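PDB 4RF6: arginine kinase from Anthopleura japonica, which catalyses the reversible transfer of a phosphoryl group from ATP to L-arginine, giving N(omega)-phospho-L-arginine and ADP, with two phosphagen kinase units in one chain. Local coordinates for residues A[414-427]-A[549-561]. Sequence-based numbering, arbitrary orientation.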
ATOM      1  N   ASN A 414     -12.880  13.358 -13.451  1.00 20.69           N
ATOM      2  CA  ASN A 414     -13.577  12.542 -12.451  1.00 20.01           C
ATOM      3  C   ASN A 414     -13.798  13.222 -11.096  1.00 19.94           C
ATOM      4  O   ASN A 414     -14.900  13.180 -10.549  1.00 20.27           O
ATOM      5  CB  ASN A 414     -12.890  11.180 -12.269  1.00 20.92           C
ATOM      6  CG  ASN A 414     -13.728  10.216 -11.450  1.00 24.59           C
ATOM      7  OD1 ASN A 414     -14.767   9.736 -11.913  1.00 24.14           O
ATOM      8  ND2 ASN A 414     -13.290   9.936 -10.221  1.00 21.55           N
ATOM      9  N   SER A 415     -12.764  13.862 -10.562  1.00 18.66           N
ATOM     10  CA  SER A 415     -12.879  14.501  -9.256  1.00 20.92           C
ATOM     11  C   SER A 415     -13.916  15.622  -9.245  1.00 21.03           C
ATOM     12  O   SER A 415     -14.572  15.861  -8.228  1.00 20.52           O
ATOM     13  CB  SER A 415     -11.527  15.043  -8.801  1.00 21.83           C
ATOM     14  OG  SER A 415     -11.564  15.382  -7.427  1.00 19.90           O
ATOM     15  N   GLY A 416     -14.055  16.316 -10.373  1.00 21.01           N
ATOM     16  CA  GLY A 416     -15.037  17.385 -10.483  1.00 24.04           C
ATOM     17  C   GLY A 416     -16.435  16.842 -10.717  1.00 26.76           C
ATOM     18  O   GLY A 416     -17.431  17.508 -10.421  1.00 29.87           O
ATOM     19  N   VAL A 417     -16.506  15.629 -11.260  1.00 25.24           N
ATOM     20  CA  VAL A 417     -17.784  14.944 -11.432  1.00 28.55           C
ATOM     21  C   VAL A 417     -18.245  14.331 -10.101  1.00 32.78           C
ATOM     22  O   VAL A 417     -19.433  14.385  -9.767  1.00 34.44           O
ATOM     23  CB  VAL A 417     -17.721  13.885 -12.556  1.00 28.97           C
ATOM     24  CG1 VAL A 417     -18.973  13.019 -12.567  1.00 28.13           C
ATOM     25  CG2 VAL A 417     -17.552  14.557 -13.909  1.00 28.94           C
ATOM     26  N   GLU A 418     -17.305  13.772  -9.336  1.00 29.53           N
ATOM     27  CA  GLU A 418     -17.632  13.198  -8.026  1.00 30.36           C
ATOM     28  C   GLU A 418     -17.807  14.267  -6.947  1.00 28.58           C
ATOM     29  O   GLU A 418     -18.604  14.106  -6.021  1.00 33.74           O
ATOM     30  CB  GLU A 418     -16.570  12.182  -7.588  1.00 32.58           C
ATOM     31  CG  GLU A 418     -16.550  10.899  -8.407  1.00 35.60           C
ATOM     32  CD  GLU A 418     -17.848  10.104  -8.306  1.00 39.01           C
ATOM     33  OE1 GLU A 418     -18.533  10.193  -7.265  1.00 40.53           O
ATOM     34  OE2 GLU A 418     -18.172   9.387  -9.275  1.00 38.87           O
ATOM     35  N   ASN A 419     -17.053  15.354  -7.065  1.00 25.68           N
ATOM     36  CA  ASN A 419     -17.158  16.458  -6.124  1.00 27.21           C
ATOM     37  C   ASN A 419     -17.715  17.718  -6.795  1.00 31.90           C
ATOM     38  O   ASN A 419     -16.959  18.590  -7.222  1.00 30.50           O
ATOM     39  CB  ASN A 419     -15.799  16.745  -5.477  1.00 26.86           C
ATOM     40  CG  ASN A 419     -15.234  15.539  -4.744  1.00 30.42           C
ATOM     41  OD1 ASN A 419     -15.565  15.292  -3.582  1.00 30.13           O
ATOM     42  ND2 ASN A 419     -14.379  14.778  -5.424  1.00 29.50           N
ATOM     43  N   LEU A 420     -19.043  17.802  -6.861  1.00 35.51           N
ATOM     44  CA  LEU A 420     -19.750  18.884  -7.553  1.00 37.82           C
ATOM     45  C   LEU A 420     -19.339  20.273  -7.068  1.00 38.18           C
ATOM     46  O   LEU A 420     -19.442  21.256  -7.807  1.00 38.88           O
ATOM     47  CB  LEU A 420     -21.261  18.712  -7.386  1.00 38.92           C
ATOM     48  CG  LEU A 420     -21.873  17.394  -7.854  1.00 41.92           C
ATOM     49  CD1 LEU A 420     -22.899  16.870  -6.859  1.00 43.83           C
ATOM     50  CD2 LEU A 420     -22.515  17.578  -9.207  1.00 43.38           C
ATOM     51  N   ASP A 421     -18.869  20.344  -5.827  1.00 39.73           N
ATOM     52  CA  ASP A 421     -18.498  21.609  -5.207  1.00 37.68           C
ATOM     53  C   ASP A 421     -17.023  21.959  -5.412  1.00 33.94           C
ATOM     54  O   ASP A 421     -16.478  22.811  -4.703  1.00 32.29           O
ATOM     55  CB  ASP A 421     -18.796  21.561  -3.709  1.00 40.20           C
ATOM     56  CG  ASP A 421     -17.785  20.723  -2.943  1.00 44.15           C
ATOM     57  OD1 ASP A 421     -17.573  19.548  -3.317  1.00 43.44           O
ATOM     58  OD2 ASP A 421     -17.188  21.251  -1.980  1.00 45.81           O
ATOM     59  N   SER A 422     -16.371  21.295  -6.362  1.00 34.60           N
ATOM     60  CA  SER A 422     -14.981  21.614  -6.673  1.00 35.77           C
ATOM     61  C   SER A 422     -14.928  22.983  -7.344  1.00 36.16           C
ATOM     62  O   SER A 422     -15.908  23.417  -7.958  1.00 33.08           O
ATOM     63  CB  SER A 422     -14.373  20.569  -7.613  1.00 37.00           C
ATOM     64  OG  SER A 422     -14.878  19.271  -7.359  1.00 37.80           O
ATOM     65  N   SER A 423     -13.789  23.660  -7.231  1.00 35.98           N
ATOM     66  CA  SER A 423     -13.587  24.932  -7.916  1.00 38.53           C
ATOM     67  C   SER A 423     -13.177  24.686  -9.362  1.00 37.99           C
ATOM     68  O   SER A 423     -13.772  25.233 -10.295  1.00 38.14           O
ATOM     69  CB  SER A 423     -12.514  25.761  -7.212  1.00 41.15           C
ATOM     70  OG  SER A 423     -12.968  26.235  -5.962  1.00 44.08           O
ATOM     71  N   CYS A 424     -12.146  23.868  -9.532  1.00 37.60           N
ATOM     72  CA  CYS A 424     -11.648  23.524 -10.856  0.61 36.37           C
ATOM     73  C   CYS A 424     -12.312  22.237 -11.327  1.00 33.47           C
ATOM     74  O   CYS A 424     -13.182  22.259 -12.204  1.00 33.89           O
ATOM     75  CB  CYS A 424     -10.128  23.360 -10.819  0.61 36.40           C
ATOM     76  SG  CYS A 424      -9.262  24.708  -9.971  0.61 64.80           S
ATOM     77  N   GLY A 425     -11.902  21.121 -10.737  1.00 29.38           N
ATOM     78  CA  GLY A 425     -12.518  19.845 -11.034  1.00 28.25           C
ATOM     79  C   GLY A 425     -11.792  19.053 -12.096  1.00 25.45           C
ATOM     80  O   GLY A 425     -12.285  18.013 -12.543  1.00 27.43           O
ATOM     81  N   VAL A 426     -10.623  19.541 -12.509  1.00 18.49           N
ATOM     82  CA  VAL A 426      -9.844  18.851 -13.536  1.00 18.03           C
ATOM     83  C   VAL A 426      -8.403  18.617 -13.102  1.00 21.01           C
ATOM     84  O   VAL A 426      -7.702  19.542 -12.672  1.00 18.12           O
ATOM     85  CB  VAL A 426      -9.881  19.597 -14.874  1.00 16.03           C
ATOM     86  CG1 VAL A 426      -9.259  18.747 -15.966  1.00 14.13           C
ATOM     87  CG2 VAL A 426     -11.317  19.908 -15.250  1.00 21.56           C
ATOM     88  N   TYR A 427      -7.969  17.366 -13.209  1.00 15.31           N
ATOM     89  CA  TYR A 427      -6.597  17.012 -12.890  1.00 16.70           C
ATOM     90  C   TYR A 427      -5.989  16.385 -14.132  1.00 17.54           C
ATOM     91  O   TYR A 427      -6.692  15.722 -14.884  1.00 16.16           O
ATOM     92  CB  TYR A 427      -6.568  16.018 -11.729  1.00 15.49           C
ATOM     93  CG  TYR A 427      -6.959  16.616 -10.396  1.00 16.22           C
ATOM     94  CD1 TYR A 427      -8.296  16.758 -10.031  1.00 18.64           C
ATOM     95  CD2 TYR A 427      -5.992  17.036  -9.505  1.00 17.44           C
ATOM     96  CE1 TYR A 427      -8.650  17.307  -8.799  1.00 20.44           C
ATOM     97  CE2 TYR A 427      -6.332  17.577  -8.280  1.00 22.18           C
ATOM     98  CZ  TYR A 427      -7.651  17.715  -7.931  1.00 23.19           C
ATOM     99  OH  TYR A 427      -7.962  18.260  -6.701  1.00 25.29           O
ATOM    100  N   LYS A 549      -3.082  11.289   4.265  1.00 26.61           N
ATOM    101  CA  LYS A 549      -3.751  10.866   3.038  1.00 27.53           C
ATOM    102  C   LYS A 549      -4.569  12.017   2.448  1.00 27.67           C
ATOM    103  O   LYS A 549      -5.105  12.845   3.187  1.00 30.01           O
ATOM    104  CB  LYS A 549      -4.641   9.652   3.306  1.00 29.79           C
ATOM    105  CG  LYS A 549      -4.801   8.741   2.103  1.00 32.55           C
ATOM    106  CD  LYS A 549      -6.195   8.155   2.038  1.00 34.78           C
ATOM    107  CE  LYS A 549      -6.161   6.653   2.172  1.00 36.30           C
ATOM    108  NZ  LYS A 549      -7.490   6.046   1.887  1.00 36.54           N
ATOM    109  N   GLY A 550      -4.652  12.084   1.123  1.00 24.13           N
ATOM    110  CA  GLY A 550      -5.292  13.215   0.476  1.00 22.69           C
ATOM    111  C   GLY A 550      -6.781  13.270   0.737  1.00 23.38           C
ATOM    112  O   GLY A 550      -7.402  12.247   1.047  1.00 20.68           O
ATOM    113  N   ASP A 551      -7.363  14.458   0.596  1.00 25.70           N
ATOM    114  CA  ASP A 551      -8.800  14.614   0.800  1.00 24.52           C
ATOM    115  C   ASP A 551      -9.622  14.006  -0.337  1.00 20.97           C
ATOM    116  O   ASP A 551      -9.066  13.393  -1.250  1.00 20.81           O
ATOM    117  CB  ASP A 551      -9.172  16.084   1.035  1.00 27.37           C
ATOM    118  CG  ASP A 551      -8.877  16.979  -0.161  1.00 28.13           C
ATOM    119  OD1 ASP A 551      -8.879  16.508  -1.322  1.00 26.24           O
ATOM    120  OD2 ASP A 551      -8.660  18.184   0.073  1.00 29.32           O
ATOM    121  N   ARG A 552     -10.942  14.191  -0.287  1.00 18.59           N
ATOM    122  CA  ARG A 552     -11.849  13.590  -1.266  1.00 20.49           C
ATOM    123  C   ARG A 552     -11.594  14.069  -2.697  1.00 17.80           C
ATOM    124  O   ARG A 552     -11.956  13.386  -3.656  1.00 19.69           O
ATOM    125  CB  ARG A 552     -13.308  13.865  -0.891  1.00 23.25           C
ATOM    126  CG  ARG A 552     -13.673  15.347  -0.882  1.00 27.70           C
ATOM    127  CD  ARG A 552     -15.047  15.601  -0.265  1.00 30.34           C
ATOM    128  NE  ARG A 552     -15.177  16.981   0.206  1.00 33.70           N
ATOM    129  CZ  ARG A 552     -15.799  17.955  -0.456  1.00 39.15           C
ATOM    130  NH1 ARG A 552     -16.372  17.718  -1.633  1.00 38.54           N
ATOM    131  NH2 ARG A 552     -15.851  19.173   0.069  1.00 40.13           N
ATOM    132  N   PHE A 553     -11.000  15.248  -2.845  1.00 17.91           N
ATOM    133  CA  PHE A 553     -10.722  15.766  -4.182  1.00 21.01           C
ATOM    134  C   PHE A 553      -9.561  14.988  -4.783  1.00 20.45           C
ATOM    135  O   PHE A 553      -9.610  14.583  -5.945  1.00 18.96           O
ATOM    136  CB  PHE A 553     -10.409  17.265  -4.139  1.00 23.64           C
ATOM    137  CG  PHE A 553     -11.540  18.104  -3.615  1.00 25.27           C
ATOM    138  CD1 PHE A 553     -12.643  18.380  -4.412  1.00 25.71           C
ATOM    139  CD2 PHE A 553     -11.497  18.616  -2.327  1.00 27.39           C
ATOM    140  CE1 PHE A 553     -13.687  19.147  -3.930  1.00 27.47           C
ATOM    141  CE2 PHE A 553     -12.535  19.385  -1.836  1.00 29.46           C
ATOM    142  CZ  PHE A 553     -13.632  19.652  -2.635  1.00 28.54           C
ATOM    143  N   LEU A 554      -8.528  14.771  -3.974  1.00 17.45           N
ATOM    144  CA  LEU A 554      -7.389  13.950  -4.373  1.00 19.22           C
ATOM    145  C   LEU A 554      -7.764  12.475  -4.526  1.00 18.09           C
ATOM    146  O   LEU A 554      -7.317  11.800  -5.460  1.00 19.35           O
ATOM    147  CB  LEU A 554      -6.247  14.121  -3.368  1.00 19.01           C
ATOM    148  CG  LEU A 554      -5.705  15.551  -3.351  1.00 19.17           C
ATOM    149  CD1 LEU A 554      -4.578  15.748  -2.342  1.00 22.21           C
ATOM    150  CD2 LEU A 554      -5.245  15.937  -4.743  1.00 19.01           C
ATOM    151  N   GLU A 555      -8.581  11.975  -3.603  1.00 17.21           N
ATOM    152  CA  GLU A 555      -9.070  10.602  -3.680  1.00 17.93           C
ATOM    153  C   GLU A 555      -9.747  10.327  -5.018  1.00 18.62           C
ATOM    154  O   GLU A 555      -9.454   9.327  -5.685  1.00 16.86           O
ATOM    155  CB  GLU A 555     -10.037  10.311  -2.525  1.00 21.70           C
ATOM    156  CG  GLU A 555     -10.655   8.917  -2.573  1.00 25.21           C
ATOM    157  CD  GLU A 555      -9.644   7.804  -2.335  1.00 26.63           C
ATOM    158  OE1 GLU A 555      -8.689   8.014  -1.559  1.00 25.71           O
ATOM    159  OE2 GLU A 555      -9.812   6.718  -2.926  1.00 30.97           O
ATOM    160  N   ALA A 556     -10.639  11.225  -5.429  1.00 17.52           N
ATOM    161  CA  ALA A 556     -11.390  11.012  -6.667  1.00 20.17           C
ATOM    162  C   ALA A 556     -10.524  11.241  -7.910  1.00 19.85           C
ATOM    163  O   ALA A 556     -10.844  10.771  -9.000  1.00 20.11           O
ATOM    164  CB  ALA A 556     -12.627  11.892  -6.698  1.00 20.28           C
ATOM    165  N   ALA A 557      -9.430  11.975  -7.738  1.00 18.72           N
ATOM    166  CA  ALA A 557      -8.520  12.263  -8.841  1.00 20.10           C
ATOM    167  C   ALA A 557      -7.576  11.091  -9.091  1.00 20.24           C
ATOM    168  O   ALA A 557      -6.887  11.050 -10.109  1.00 24.57           O
ATOM    169  CB  ALA A 557      -7.722  13.525  -8.547  1.00 15.79           C
ATOM    170  N   GLY A 558      -7.524  10.154  -8.148  1.00 18.98           N
ATOM    171  CA  GLY A 558      -6.653   8.997  -8.283  1.00 19.10           C
ATOM    172  C   GLY A 558      -5.302   9.196  -7.622  1.00 19.42           C
ATOM    173  O   GLY A 558      -4.381   8.393  -7.804  1.00 24.16           O
ATOM    174  N   VAL A 559      -5.189  10.272  -6.852  1.00 13.98           N
ATOM    175  CA  VAL A 559      -3.928  10.662  -6.217  1.00 14.89           C
ATOM    176  C   VAL A 559      -3.548   9.776  -5.017  1.00 17.43           C
ATOM    177  O   VAL A 559      -2.361   9.583  -4.725  1.00 17.28           O
ATOM    178  CB  VAL A 559      -3.976  12.160  -5.824  1.00 20.36           C
ATOM    179  CG1 VAL A 559      -2.797  12.553  -4.948  1.00 16.76           C
ATOM    180  CG2 VAL A 559      -4.009  13.028  -7.077  1.00 20.55           C
ATOM    181  N   ASN A 560      -4.545   9.217  -4.334  1.00 17.52           N
ATOM    182  CA  ASN A 560      -4.289   8.484  -3.089  1.00 17.20           C
ATOM    183  C   ASN A 560      -3.939   7.002  -3.251  1.00 19.73           C
ATOM    184  O   ASN A 560      -3.860   6.279  -2.258  1.00 23.27           O
ATOM    185  CB  ASN A 560      -5.488   8.594  -2.142  1.00 18.60           C
ATOM    186  CG  ASN A 560      -5.563   9.929  -1.437  1.00 22.99           C
ATOM    187  OD1 ASN A 560      -4.553  10.617  -1.264  1.00 24.43           O
ATOM    188  ND2 ASN A 560      -6.767  10.294  -0.995  1.00 23.99           N
ATOM    189  N   LYS A 561      -3.743   6.553  -4.488  1.00 15.53           N
ATOM    190  CA  LYS A 561      -3.582   5.124  -4.776  1.00 17.98           C
ATOM    191  C   LYS A 561      -2.449   4.485  -3.979  1.00 18.25           C
ATOM    192  O   LYS A 561      -1.355   5.047  -3.882  1.00 15.06           O
ATOM    193  CB  LYS A 561      -3.355   4.875  -6.275  1.00 21.20           C
ATOM    194  CG  LYS A 561      -4.508   5.284  -7.190  1.00 23.63           C
ATOM    195  CD  LYS A 561      -4.337   4.678  -8.586  1.00 25.98           C
ATOM    196  CE  LYS A 561      -5.204   5.375  -9.634  1.00 26.01           C
ATOM    197  NZ  LYS A 561      -4.566   6.632 -10.123  1.00 26.65           N
TER
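Asp421 and Arg552 form an end-on, two-pronged salt bridge: Arg552 NH1 meets Asp421 OD1 at 2.8 Å and Arg552 NH2 meets Asp421 OD2 at 3.2 Å, both on the syn sides, with carboxylate and guanidinium only 13° from coplanar. Arg552 NH1 also reaches Asn419 OD1 (3.2 Å), tilted from the amide plane, so one nitrogen ties the Asn419–Ser422 type I turn to the first turn of helix 552-557. The amide of Asn419 is fixed from its other end, where ND2 donates to Ser415 O. Two further bonds take backbone carbonyls of that helix: Ser415 OG donates in the carbonyl plane to a lone pair of Phe553 O (2.6 Å), and Asn414 ND2 points almost straight at Ala556 O (2.9 Å). Helix segments 414-418 and 552-557, their N-to-C directions 126° apart, pack the N-terminal domain against the C-terminal catalytic domain of the second phosphagen kinase repeat. Van der Waals contacts flank the polar bonds. Ala556 CB sits against Ser415 CA where the backbones come closest, while Ala557 CB lies over one face of Tyr427, a CH-pi contact 3.7 Å from the ring centroid. Phe553 CG stands anti to its carbonyl carbon (chi1 -61°), which carries the ring toward segment 414-427, where Phe553 CE1 meets Asn419 CB (3.6 Å) and the ring edge faces Ser422 OG.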